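Local coordinates for protein sesquisabinene B synthase 2 (Santalum album, PDB 6A2A) that probably catalyses the magnesium- or manganese-dependent cyclisation of farnesyl diphosphate to the sesquiterpene sesquisabinene B in Indian sandalwood, at residues 37-40 with 41-45; 104-107 with 108-111; 127-130 with 131-135; 356-359 with 360-364; 550-553 with 554-557. All coordinates share one frame; numbering follows the deposited sequence.

All five contacts are local, each within one short run of a largely helical chain. They come in series along it, contact 1 first and contact 5 last. Contacts 1, 2 and 3 fall in the N-terminal terpene synthase domain, and contact 4 falls in the metal-binding domain. Contacts 2 and 3 lie on the successive helices 98-110 and 121-133, which pack together, with centres about 11 Å apart. Contact 1, at the start of helix 41-50, touches contact 5 on helix 546-558, with centres about 13 Å apart. The N-terminal segment thus packs on a helix near the C-terminus. Contact 4, on helix 348-372, stands about 24 Å from contact 1, centre to centre, and faces the second subunit.

Contact 1: residues 37-40 with 41-45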
loop_
_atom_site.group_PDB
_atom_site.type_symbol
_atom_site.label_atom_id
_atom_site.label_comp_id
_atom_site.label_asym_id
_atom_site.label_seq_id
_atom_site.Cartn_x
_atom_site.Cartn_y
_atom_site.Cartn_z
ATOM N N ASN A 37 -12.012 -2.033 17.961
ATOM C CA ASN A 37 -10.762 -1.389 18.259
ATOM C C ASN A 37 -11.043 0.001 18.803
ATOM O O ASN A 37 -12.149 0.451 18.819
ATOM C CB ASN A 37 -9.895 -1.325 17.019
ATOM C CG ASN A 37 -9.486 -2.692 16.536
ATOM O OD1 ASN A 37 -9.037 -3.501 17.297
ATOM N ND2 ASN A 37 -9.663 -2.941 15.283
ATOM N N LEU A 38 -10.009 0.721 19.166
ATOM C CA LEU A 38 -10.168 2.049 19.732
ATOM C C LEU A 38 -10.930 2.997 18.837
ATOM O O LEU A 38 -11.709 3.774 19.306
ATOM C CB LEU A 38 -8.815 2.637 20.080
ATOM C CG LEU A 38 -8.046 1.902 21.165
ATOM C CD1 LEU A 38 -6.670 2.487 21.278
ATOM C CD2 LEU A 38 -8.766 2.002 22.496
ATOM N N TRP A 39 -10.644 2.931 17.547
ATOM C CA TRP A 39 -11.313 3.673 16.518
ATOM C C TRP A 39 -11.524 2.711 15.358
ATOM O O TRP A 39 -10.757 1.864 15.140
ATOM C CB TRP A 39 -10.479 4.839 16.061
ATOM C CG TRP A 39 -10.279 5.829 17.094
ATOM C CD1 TRP A 39 -11.114 6.792 17.438
ATOM C CD2 TRP A 39 -9.146 5.948 17.946
ATOM N NE1 TRP A 39 -10.600 7.522 18.455
ATOM C CE2 TRP A 39 -9.382 7.015 18.787
ATOM C CE3 TRP A 39 -7.960 5.254 18.068
ATOM C CZ2 TRP A 39 -8.490 7.397 19.744
ATOM C CZ3 TRP A 39 -7.085 5.625 19.002
ATOM C CH2 TRP A 39 -7.333 6.688 19.828
ATOM N N ASP A 40 -12.587 2.881 14.622
ATOM C CA ASP A 40 -12.824 2.040 13.502
ATOM C C ASP A 40 -11.930 2.508 12.368
ATOM O O ASP A 40 -11.640 3.655 12.283
ATOM C CB ASP A 40 -14.323 2.043 13.196
ATOM C CG ASP A 40 -14.631 2.340 11.786
ATOM O OD1 ASP A 40 -14.533 1.419 10.947
ATOM O OD2 ASP A 40 -14.984 3.496 11.514
ATOM N N TYR A 41 -11.485 1.611 11.514
ATOM C CA TYR A 41 -10.581 1.995 10.444
ATOM C C TYR A 41 -11.065 3.014 9.402
ATOM O O TYR A 41 -10.260 3.743 8.875
ATOM C CB TYR A 41 -9.981 0.794 9.765
ATOM C CG TYR A 41 -9.248 -0.137 10.705
ATOM C CD1 TYR A 41 -8.234 0.310 11.499
ATOM C CD2 TYR A 41 -9.569 -1.459 10.771
ATOM C CE1 TYR A 41 -7.578 -0.519 12.335
ATOM C CE2 TYR A 41 -8.926 -2.285 11.610
ATOM C CZ TYR A 41 -7.929 -1.812 12.394
ATOM O OH TYR A 41 -7.309 -2.672 13.210
ATOM N N GLU A 42 -12.362 3.047 9.112
ATOM C CA GLU A 42 -12.890 4.007 8.116
ATOM C C GLU A 42 -12.828 5.399 8.748
ATOM O O GLU A 42 -12.567 6.393 8.071
ATOM C CB GLU A 42 -14.300 3.599 7.627
ATOM C CG GLU A 42 -15.475 4.196 8.410
ATOM C CD GLU A 42 -16.859 4.174 7.754
ATOM O OE1 GLU A 42 -17.809 3.592 8.356
ATOM O OE2 GLU A 42 -17.010 4.777 6.664
ATOM N N PHE A 43 -13.057 5.473 10.058
ATOM C CA PHE A 43 -12.890 6.733 10.735
ATOM C C PHE A 43 -11.442 7.234 10.575
ATOM O O PHE A 43 -11.182 8.430 10.279
ATOM C CB PHE A 43 -13.246 6.601 12.203
ATOM C CG PHE A 43 -12.970 7.866 12.949
ATOM C CD1 PHE A 43 -13.785 8.968 12.765
ATOM C CD2 PHE A 43 -11.856 7.986 13.762
ATOM C CE1 PHE A 43 -13.530 10.158 13.433
ATOM C CE2 PHE A 43 -11.586 9.185 14.405
ATOM C CZ PHE A 43 -12.422 10.269 14.240
ATOM N N LEU A 44 -10.500 6.319 10.721
ATOM C CA LEU A 44 -9.092 6.714 10.801
ATOM C C LEU A 44 -8.652 7.219 9.424
ATOM O O LEU A 44 -7.848 8.146 9.297
ATOM C CB LEU A 44 -8.260 5.512 11.271
ATOM C CG LEU A 44 -8.380 5.207 12.768
ATOM C CD1 LEU A 44 -7.483 4.070 13.200
ATOM C CD2 LEU A 44 -8.114 6.438 13.618
ATOM N N GLN A 45 -9.231 6.597 8.410
ATOM C CA GLN A 45 -9.027 6.965 7.041
ATOM C C GLN A 45 -9.721 8.303 6.745
ATOM O O GLN A 45 -9.251 9.054 5.904
ATOM C CB GLN A 45 -9.493 5.812 6.157
ATOM C CG GLN A 45 -8.604 4.585 6.287
ATOM C CD GLN A 45 -9.320 3.299 5.987
ATOM O OE1 GLN A 45 -10.424 3.296 5.460
ATOM N NE2 GLN A 45 -8.700 2.182 6.322
#
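Asp40 caps the start of helix 41-50, and its carboxylate reaches forward to the first turn. This is an N-cap, with both carboxylate oxygens used. Asp40 OD2 accepts from Phe43 N at 3.1 Å, and the donor comes from well above the carboxylate plane. Asp40 OD1 takes a weak bond from Glu42 N at 3.3 Å. The carbonyl of Asp40 opens the regular helical pattern. Leu44 N donates to Asp40 O at 3.3 Å, in the carbonyl plane. Asp40 OD2 and Glu42 OE1 lie 4.2 Å apart. Their like charges probably disfavour each other, though the helix start should help to offset the charge on Asp40.

Trp39 packs on the side chains of Phe43 and Leu44. Its indole lies nearly parallel to the Phe43 ring, with planes at 21°, but the rings are slid apart and barely overlap. The Phe43 ring is placed there by a first torsion of 175°, with CG opposite the backbone N. The side chains of Leu44 and Trp39 cross at about a right angle, with Leu44 CD2 3.8 Å from Trp39 CB.

Further out, helix 546-558 packs on Leu38, Trp39 and Phe43, and helix 239-270 on Tyr41. Asn37 OD1 bonds to Asn280 N. The amide of Asn37 is turned 47° from the Tyr41 ring, and Asn37 ND2 lies 3.1 Å from Tyr41 OH at an angle too poor for a hydrogen bond.

Contact 2: residues 104-107 with 108-111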
loop_
_atom_site.group_PDB
_atom_site.type_symbol
_atom_site.label_atom_id
_atom_site.label_comp_id
_atom_site.label_asym_id
_atom_site.label_seq_id
_atom_site.Cartn_x
_atom_site.Cartn_y
_atom_site.Cartn_z
ATOM N N ALA A 104 21.943 29.466 20.615
ATOM C CA ALA A 104 21.587 30.112 21.874
ATOM C C ALA A 104 22.282 29.440 23.052
ATOM O O ALA A 104 22.790 30.129 23.909
ATOM C CB ALA A 104 20.074 30.172 22.047
ATOM N N VAL A 105 22.320 28.095 23.107
ATOM C CA VAL A 105 22.888 27.380 24.230
ATOM C C VAL A 105 24.392 27.638 24.327
ATOM O O VAL A 105 24.937 27.796 25.423
ATOM C CB VAL A 105 22.605 25.872 24.091
ATOM C CG1 VAL A 105 23.484 25.018 24.986
ATOM C CG2 VAL A 105 21.140 25.636 24.363
ATOM N N VAL A 106 25.035 27.616 23.182
ATOM C CA VAL A 106 26.495 27.877 23.114
ATOM C C VAL A 106 26.789 29.288 23.671
ATOM O O VAL A 106 27.617 29.441 24.577
ATOM C CB VAL A 106 27.011 27.727 21.669
ATOM C CG1 VAL A 106 28.441 28.234 21.533
ATOM C CG2 VAL A 106 26.922 26.283 21.178
ATOM N N MET A 107 26.104 30.263 23.130
ATOM C CA MET A 107 26.126 31.690 23.653
ATOM C C MET A 107 26.018 31.708 25.179
ATOM O O MET A 107 26.907 32.233 25.889
ATOM C CB MET A 107 24.967 32.505 23.075
ATOM C CG MET A 107 25.278 33.209 21.757
ATOM S SD MET A 107 25.765 34.943 21.971
ATOM C CE MET A 107 27.187 35.021 20.877
ATOM N N VAL A 108 24.972 31.088 25.747
ATOM C CA VAL A 108 24.866 31.067 27.177
ATOM C C VAL A 108 26.099 30.371 27.774
ATOM O O VAL A 108 26.545 30.747 28.884
ATOM C CB VAL A 108 23.534 30.446 27.671
ATOM C CG1 VAL A 108 23.485 30.299 29.165
ATOM C CG2 VAL A 108 22.341 31.244 27.203
ATOM N N SER A 109 26.694 29.364 27.100
ATOM C CA SER A 109 27.809 28.695 27.775
ATOM C C SER A 109 29.025 29.649 27.810
ATOM O O SER A 109 29.899 29.453 28.629
ATOM C CB SER A 109 28.165 27.345 27.160
ATOM O OG SER A 109 28.809 27.519 25.917
ATOM N N LYS A 110 29.018 30.657 26.960
ATOM C CA LYS A 110 30.143 31.628 26.773
ATOM C C LYS A 110 29.914 32.935 27.558
ATOM O O LYS A 110 30.799 33.794 27.607
ATOM C CB LYS A 110 30.275 31.978 25.285
ATOM C CG LYS A 110 30.838 30.888 24.377
ATOM C CD LYS A 110 31.617 29.824 25.117
ATOM C CE LYS A 110 32.920 29.440 24.448
ATOM N NZ LYS A 110 32.772 28.257 23.567
ATOM N N TYR A 111 28.718 33.146 28.107
ATOM C CA TYR A 111 28.444 34.314 28.954
ATOM C C TYR A 111 29.438 34.318 30.112
ATOM O O TYR A 111 29.539 33.362 30.864
ATOM C CB TYR A 111 27.005 34.247 29.463
ATOM C CG TYR A 111 26.475 35.520 30.057
ATOM C CD1 TYR A 111 26.640 35.800 31.401
ATOM C CD2 TYR A 111 25.748 36.410 29.286
ATOM C CE1 TYR A 111 26.139 36.967 31.953
ATOM C CE2 TYR A 111 25.234 37.570 29.827
ATOM C CZ TYR A 111 25.422 37.853 31.166
ATOM O OH TYR A 111 24.894 39.012 31.685
#
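The peptide plane of Val106 receives the hydroxyl of Ser109, which lies in the plane and on a lone pair of the carbonyl. The bond from Ser109 OG to Val106 O is short, at 2.6 Å. The next carbonyl is met differently. Lys110 N stands above the Met107 carbonyl plane, 59° out of it and off any lone pair, with Met107 O 2.8 Å away. The Tyr111 ring turns off from the helix and meets the ring of Trp116 nearly at a right angle.

Ser109 OG sits between its own backbone N and carbonyl carbon, with chi1 at 73°. From there the hydroxyl reaches back to the carbonyl of the preceding turn. Val106 O also takes weak bonds from Ser109 N and Lys110 N, so three donors crowd this one oxygen.

These residues form the last turns of helix 98-110, in the largely helical N-terminal domain. The regular pattern still holds at Val108 N, which donates almost straight to Ala104 O at 3.0 Å. It gives way toward the end. Tyr111 N makes only a weak bond to Met107 O, and Lys110 N makes its better bond to Met107 O, three residues back.

Val108 places CG2 3.5 Å from Ala104 O. Val105 and Val108 are buried. Helix 78-90 packs on Val105 through Ile85 and on Val108 through Leu82. Helix 121-133 adds Met131 beside Ser109. Met107 and Lys110 are exposed. Lys110 CG, beside its own backbone N, lies 3.5 Å from Val106 O.

Contact 3: residues 127-130 with 131-135; sequences RFRI and MRENG
The guanidinium of Arg132 has Phe128 over one of its faces. Phe128 CZ stands 3.2 Å above the guanidinium plane, offset toward the rim. The two planes are 32° apart, so they are tilted rather than parallel. The nearest pair is Phe128 CZ and Arg132 NE, at 3.2 Å. The arginine chain is extended from CG to NE, which carries its flat end to the ring of Phe128, one turn earlier. The charge of Arg132 is held elsewhere: it makes a salt bridge to Glu177, bonds to the carbonyls of Val138 and Leu172, and a cation-pi contact with Trp174.

A second i to i+4 pair is a salt bridge. Arg129 NH1 donates to Glu133 OE2 at 3.0 Å, nearly straight at 162°. Glu133 OE2 lies in the guanidinium plane; it is met on its syn side, but from well out of the carboxylate plane. A bend at chi3 (68°) turns the Arg129 guanidinium back toward the glutamate. Asp86 and Arg89 of helix 78-90 extend this pair into a charged network, Asp86 on Arg129 and Arg89 on Glu133.

The segments form the end of helix 121-133, in the N-terminal domain. A Schellman motif closes it. Gly135, at positive phi, is the C-prime residue, and its N reaches Arg132 O at 3.1 Å, while the N of the following residue reaches Met131 O.

Asn134 adds a side-chain bond at this end. Its ND2 donates to Ile130 O at 2.9 Å, almost perfectly straight, with the acceptor in the amide plane. The backbone N of Asn134 bonds only weakly to that same oxygen. Met131 CG packs on Arg127 O, and Ile130 CD1 comes to 3.8 Å from Glu133 OE1.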
loop_
_atom_site.group_PDB
_atom_site.type_symbol
_atom_site.label_atom_id
_atom_site.label_comp_id
_atom_site.label_asym_id
_atom_site.label_seq_id
_atom_site.Cartn_x
_atom_site.Cartn_y
_atom_site.Cartn_z
ATOM N N ARG A 127 20.504 25.405 33.978
ATOM C CA ARG A 127 21.694 25.508 33.172
ATOM C C ARG A 127 22.379 24.133 33.051
ATOM O O ARG A 127 22.797 23.769 31.949
ATOM C CB ARG A 127 22.643 26.524 33.829
ATOM C CG ARG A 127 23.900 26.805 33.017
ATOM C CD ARG A 127 24.820 27.746 33.789
ATOM N NE ARG A 127 26.116 27.816 33.107
ATOM C CZ ARG A 127 27.165 27.082 33.422
ATOM N NH1 ARG A 127 27.084 26.120 34.326
ATOM N NH2 ARG A 127 28.320 27.333 32.826
ATOM N N PHE A 128 22.526 23.441 34.159
ATOM C CA PHE A 128 23.115 22.119 34.195
ATOM C C PHE A 128 22.403 21.214 33.189
ATOM O O PHE A 128 23.039 20.509 32.350
ATOM C CB PHE A 128 23.049 21.525 35.596
ATOM C CG PHE A 128 23.505 20.086 35.707
ATOM C CD1 PHE A 128 22.629 19.028 35.457
ATOM C CD2 PHE A 128 24.820 19.766 36.025
ATOM C CE1 PHE A 128 23.055 17.716 35.557
ATOM C CE2 PHE A 128 25.249 18.453 36.102
ATOM C CZ PHE A 128 24.359 17.421 35.870
ATOM N N ARG A 129 21.082 21.258 33.238
ATOM C CA ARG A 129 20.316 20.337 32.360
ATOM C C ARG A 129 20.424 20.714 30.887
ATOM O O ARG A 129 20.661 19.814 30.050
ATOM C CB ARG A 129 18.852 20.245 32.796
ATOM C CG ARG A 129 18.003 19.432 31.823
ATOM C CD ARG A 129 16.670 19.013 32.435
ATOM N NE ARG A 129 15.788 20.168 32.671
ATOM C CZ ARG A 129 15.112 20.825 31.772
ATOM N NH1 ARG A 129 15.165 20.494 30.487
ATOM N NH2 ARG A 129 14.339 21.853 32.164
ATOM N N ILE A 130 20.206 21.978 30.521
ATOM C CA ILE A 130 20.173 22.396 29.157
ATOM C C ILE A 130 21.555 22.184 28.541
ATOM O O ILE A 130 21.660 21.817 27.375
ATOM C CB ILE A 130 19.718 23.861 28.981
ATOM C CG1 ILE A 130 18.338 24.134 29.593
ATOM C CG2 ILE A 130 19.742 24.243 27.518
ATOM C CD1 ILE A 130 17.194 23.566 28.807
ATOM N N MET A 131 22.577 22.551 29.293
ATOM C CA MET A 131 23.976 22.302 28.805
ATOM C C MET A 131 24.183 20.806 28.486
ATOM O O MET A 131 24.574 20.472 27.349
ATOM C CB MET A 131 24.984 22.776 29.838
ATOM C CG MET A 131 25.051 24.298 30.005
ATOM S SD MET A 131 25.387 25.197 28.528
ATOM C CE MET A 131 24.840 26.845 28.983
ATOM N N ARG A 132 23.892 19.925 29.418
ATOM C CA ARG A 132 24.129 18.500 29.212
ATOM C C ARG A 132 23.230 17.936 28.121
ATOM O O ARG A 132 23.718 17.097 27.307
ATOM C CB ARG A 132 23.995 17.707 30.505
ATOM C CG ARG A 132 25.169 17.879 31.460
ATOM C CD ARG A 132 25.219 16.776 32.449
ATOM N NE ARG A 132 26.342 16.824 33.367
ATOM C CZ ARG A 132 26.773 15.802 34.095
ATOM N NH1 ARG A 132 26.198 14.603 34.000
ATOM N NH2 ARG A 132 27.766 15.984 34.941
ATOM N N GLU A 133 21.973 18.354 28.033
ATOM C CA GLU A 133 21.130 17.893 26.887
ATOM C C GLU A 133 21.780 18.255 25.560
ATOM O O GLU A 133 21.489 17.638 24.535
ATOM C CB GLU A 133 19.754 18.570 26.943
ATOM C CG GLU A 133 18.925 18.103 28.103
ATOM C CD GLU A 133 17.652 18.917 28.331
ATOM O OE1 GLU A 133 17.538 19.985 27.704
ATOM O OE2 GLU A 133 16.749 18.405 29.036
ATOM N N ASN A 134 22.624 19.312 25.554
ATOM C CA ASN A 134 23.209 19.755 24.294
ATOM C C ASN A 134 24.692 19.385 24.181
ATOM O O ASN A 134 25.375 19.919 23.333
ATOM C CB ASN A 134 23.019 21.256 24.101
ATOM C CG ASN A 134 21.612 21.585 23.707
ATOM O OD1 ASN A 134 21.304 21.553 22.528
ATOM N ND2 ASN A 134 20.734 21.813 24.669
ATOM N N GLY A 135 25.198 18.517 25.015
ATOM C CA GLY A 135 26.518 17.967 24.781
ATOM C C GLY A 135 27.620 18.839 25.365
ATOM O O GLY A 135 28.803 18.675 25.016
#

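Contact 4: residues 356-359 with 360-364; sequences TMFN and TSNDI
Thr356 to Thr360, and each of the next three residues to its i+4 partner, are joined by regular alpha-helical bonds, all close to straight, in helix 348-372. Met357 O takes two donors from Ser361. Ser361 N lies at 3.0 Å and Ser361 OG at 2.8 Å, and they come from opposite faces of the carbonyl plane. The hydroxyl gets there because OG lies opposite its own carbonyl carbon, with chi1 at -65°.

Asn362 sets its amide nitrogen over one face of the Phe358 ring. ND2 is 3.3 Å above the plane, toward the rim, and the amide stands at 77° to the ring. Water 1 accepts from Asn362 ND2 at 3.0 Å. It lies 3.2 Å from Asn359 OD1, where its protons have competing acceptors. Trp338 donates to Asn362 OD1 and also meets the Phe358 ring.

This helix belongs to the metal-binding domain, and the Met357 side chain is about 11 Å from that of Asp316, a magnesium-binding residue, though no metal is bound here. Asn359 and Asn362 also pack against Asn362 and Asn359 of the second subunit. Both ends of the Asn362 amide thus have partners, which probably fixes its rotation at this buried dimer interface.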
loop_
_atom_site.group_PDB
_atom_site.type_symbol
_atom_site.label_atom_id
_atom_site.label_comp_id
_atom_site.label_asym_id
_atom_site.label_seq_id
_atom_site.Cartn_x
_atom_site.Cartn_y
_atom_site.Cartn_z
ATOM N N THR A 356 2.587 -12.470 6.465
ATOM C CA THR A 356 2.662 -11.006 6.525
ATOM C C THR A 356 4.026 -10.547 7.048
ATOM O O THR A 356 4.599 -9.593 6.549
ATOM C CB THR A 356 1.486 -10.431 7.293
ATOM O OG1 THR A 356 0.252 -10.787 6.648
ATOM C CG2 THR A 356 1.613 -8.927 7.426
ATOM N N MET A 357 4.555 -11.206 8.076
ATOM C CA MET A 357 5.895 -10.948 8.537
ATOM C C MET A 357 6.903 -11.072 7.397
ATOM O O MET A 357 7.749 -10.212 7.208
ATOM C CB MET A 357 6.284 -11.905 9.675
ATOM C CG MET A 357 7.783 -11.848 10.031
ATOM S SD MET A 357 8.279 -13.372 10.861
ATOM C CE MET A 357 8.280 -14.518 9.474
ATOM N N PHE A 358 6.787 -12.158 6.615
ATOM C CA PHE A 358 7.683 -12.440 5.519
ATOM C C PHE A 358 7.582 -11.328 4.438
ATOM O O PHE A 358 8.587 -10.773 4.049
ATOM C CB PHE A 358 7.315 -13.827 4.969
ATOM C CG PHE A 358 8.152 -14.312 3.821
ATOM C CD1 PHE A 358 9.419 -14.778 4.054
ATOM C CD2 PHE A 358 7.682 -14.256 2.517
ATOM C CE1 PHE A 358 10.204 -15.246 3.018
ATOM C CE2 PHE A 358 8.471 -14.733 1.489
ATOM C CZ PHE A 358 9.710 -15.233 1.751
ATOM N N ASN A 359 6.373 -11.012 4.009
ATOM C CA ASN A 359 6.099 -10.069 2.927
ATOM C C ASN A 359 6.524 -8.647 3.339
ATOM O O ASN A 359 7.165 -7.928 2.557
ATOM C CB ASN A 359 4.646 -10.073 2.457
ATOM C CG ASN A 359 4.243 -11.350 1.738
ATOM O OD1 ASN A 359 5.089 -12.160 1.423
ATOM N ND2 ASN A 359 2.954 -11.551 1.569
ATOM N N THR A 360 6.221 -8.247 4.576
ATOM C CA THR A 360 6.576 -6.944 5.044
ATOM C C THR A 360 8.102 -6.803 5.209
ATOM O O THR A 360 8.698 -5.724 4.864
ATOM C CB THR A 360 5.806 -6.642 6.330
ATOM O OG1 THR A 360 4.410 -6.537 6.027
ATOM C CG2 THR A 360 6.285 -5.363 6.978
ATOM N N SER A 361 8.760 -7.834 5.763
ATOM C CA SER A 361 10.216 -7.830 5.915
ATOM C C SER A 361 10.901 -7.693 4.539
ATOM O O SER A 361 11.867 -6.990 4.405
ATOM C CB SER A 361 10.689 -9.039 6.638
ATOM O OG SER A 361 10.171 -8.980 7.959
ATOM N N ASN A 362 10.387 -8.403 3.553
ATOM C CA ASN A 362 10.864 -8.273 2.164
ATOM C C ASN A 362 10.613 -6.862 1.605
ATOM O O ASN A 362 11.506 -6.338 0.923
ATOM C CB ASN A 362 10.252 -9.356 1.285
ATOM C CG ASN A 362 10.727 -10.748 1.649
ATOM O OD1 ASN A 362 11.808 -10.912 2.198
ATOM N ND2 ASN A 362 9.934 -11.757 1.287
ATOM N N ASP A 363 9.424 -6.281 1.804
ATOM C CA ASP A 363 9.145 -4.927 1.447
ATOM C C ASP A 363 10.105 -3.914 2.070
ATOM O O ASP A 363 10.653 -3.013 1.399
ATOM C CB ASP A 363 7.705 -4.534 1.807
ATOM C CG ASP A 363 6.637 -5.182 0.939
ATOM O OD1 ASP A 363 6.958 -5.688 -0.165
ATOM O OD2 ASP A 363 5.422 -5.127 1.346
ATOM N N ILE A 364 10.386 -4.073 3.364
ATOM C CA ILE A 364 11.269 -3.132 4.082
ATOM C C ILE A 364 12.699 -3.273 3.571
ATOM O O ILE A 364 13.376 -2.276 3.292
ATOM C CB ILE A 364 11.166 -3.345 5.603
ATOM C CG1 ILE A 364 9.778 -2.903 6.073
ATOM C CG2 ILE A 364 12.259 -2.596 6.347
ATOM C CD1 ILE A 364 9.422 -3.187 7.516
HETATM O O HOH W 1 7.535 -10.974 -0.249
#

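Contact 5: residues 550-553 with 554-557; sequences KKQG and MSVL
The side-chain packing is between Lys550 and Met554. The two side chains run side by side and point the same way. Met554 CE meets Lys550 NZ at 3.2 Å and Lys550 CE at 3.6 Å. Lys550 places CG opposite its backbone N (chi1 -175°) and then bends at chi2 and chi4, which brings its tip onto the methyl group. Met554 CG also rests 3.1 Å from Lys550 O. Trp39 of the N-terminal segment packs against both side chains.

Backbone bonds form the second group. Met554 N donates to Lys550 O, Ser555 N to Lys551 O, and Val556 N to Gln552 O. Leu557 N donates to Gly553 O at 2.9 Å. All keep i to i+4 spacing. They belong to helix 546-558, near the C-terminus of the chain. The helix takes a wider pi-type turn at 554-557, where phi falls to -112° at Leu557. The carbonyls of Val556 and Leu557 accept hydrogen bonds from the side chains of Gln253 and Gln257, on helix 239-270.

Polar side chains give weaker contacts. Ser555 OG lies 3.4 Å from Gln552 O, a weak bond whose proton has another acceptor within reach. Lys551 NZ makes a weak bond to Gln552 OE1 at 3.2 Å.

Side-chain carbons also rest on carbonyl oxygens. Val556 CG2 lies 3.5 Å from Gln552 O, and Leu557 CB lies 3.3 Å from Gly553 O. Gln552 and Val556 touch Tyr222 of helix 220-232, and Leu557 packs on Ile283 and Tyr286 of helix 281-292.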
loop_
_atom_site.group_PDB
_atom_site.type_symbol
_atom_site.label_atom_id
_atom_site.label_comp_id
_atom_site.label_asym_id
_atom_site.label_seq_id
_atom_site.Cartn_x
_atom_site.Cartn_y
_atom_site.Cartn_z
ATOM N N LYS A 550 -6.843 5.896 24.935
ATOM C CA LYS A 550 -7.764 6.530 24.059
ATOM C C LYS A 550 -7.663 8.033 24.209
ATOM O O LYS A 550 -7.724 8.758 23.213
ATOM C CB LYS A 550 -9.200 6.077 24.350
ATOM C CG LYS A 550 -10.210 6.636 23.367
ATOM C CD LYS A 550 -11.326 5.680 23.037
ATOM C CE LYS A 550 -12.109 6.141 21.825
ATOM N NZ LYS A 550 -13.192 7.065 22.226
ATOM N N LYS A 551 -7.476 8.483 25.448
ATOM C CA LYS A 551 -7.375 9.884 25.688
ATOM C C LYS A 551 -6.145 10.440 24.970
ATOM O O LYS A 551 -6.179 11.540 24.435
ATOM C CB LYS A 551 -7.322 10.129 27.204
ATOM C CG LYS A 551 -7.116 11.592 27.573
ATOM C CD LYS A 551 -6.797 11.871 29.015
ATOM C CE LYS A 551 -5.762 12.969 29.161
ATOM N NZ LYS A 551 -4.428 12.420 29.524
ATOM N N GLN A 552 -5.025 9.715 25.052
ATOM C CA GLN A 552 -3.783 10.186 24.452
ATOM C C GLN A 552 -3.896 10.208 22.922
ATOM O O GLN A 552 -3.441 11.151 22.256
ATOM C CB GLN A 552 -2.633 9.254 24.879
ATOM C CG GLN A 552 -2.262 9.360 26.329
ATOM C CD GLN A 552 -1.855 10.736 26.805
ATOM O OE1 GLN A 552 -1.970 10.993 27.983
ATOM N NE2 GLN A 552 -1.292 11.587 25.947
ATOM N N GLY A 553 -4.471 9.148 22.325
ATOM C CA GLY A 553 -4.696 9.105 20.880
ATOM C C GLY A 553 -5.626 10.209 20.424
ATOM O O GLY A 553 -5.394 10.788 19.361
ATOM N N MET A 554 -6.643 10.543 21.234
ATOM C CA MET A 554 -7.626 11.583 20.838
ATOM C C MET A 554 -6.900 12.926 20.781
ATOM O O MET A 554 -7.060 13.697 19.848
ATOM C CB MET A 554 -8.782 11.699 21.843
ATOM C CG MET A 554 -9.808 10.577 21.761
ATOM S SD MET A 554 -10.749 10.655 20.204
ATOM C CE MET A 554 -12.105 9.537 20.569
ATOM N N SER A 555 -6.065 13.202 21.761
ATOM C CA SER A 555 -5.488 14.555 21.785
ATOM C C SER A 555 -4.323 14.679 20.806
ATOM O O SER A 555 -4.033 15.792 20.328
ATOM C CB SER A 555 -5.093 14.963 23.161
ATOM O OG SER A 555 -4.039 14.172 23.605
ATOM N N VAL A 556 -3.601 13.587 20.545
ATOM C CA VAL A 556 -2.401 13.710 19.737
ATOM C C VAL A 556 -2.647 13.401 18.269
ATOM O O VAL A 556 -2.096 14.077 17.450
ATOM C CB VAL A 556 -1.251 12.898 20.365
ATOM C CG1 VAL A 556 -0.040 12.820 19.462
ATOM C CG2 VAL A 556 -0.907 13.558 21.693
ATOM N N LEU A 557 -3.570 12.488 17.927
ATOM C CA LEU A 557 -3.720 12.068 16.562
ATOM C C LEU A 557 -5.047 12.530 15.945
ATOM O O LEU A 557 -5.090 12.847 14.722
ATOM C CB LEU A 557 -3.623 10.547 16.537
ATOM C CG LEU A 557 -3.832 9.894 15.182
ATOM C CD1 LEU A 557 -2.764 10.310 14.184
ATOM C CD2 LEU A 557 -3.844 8.378 15.322
#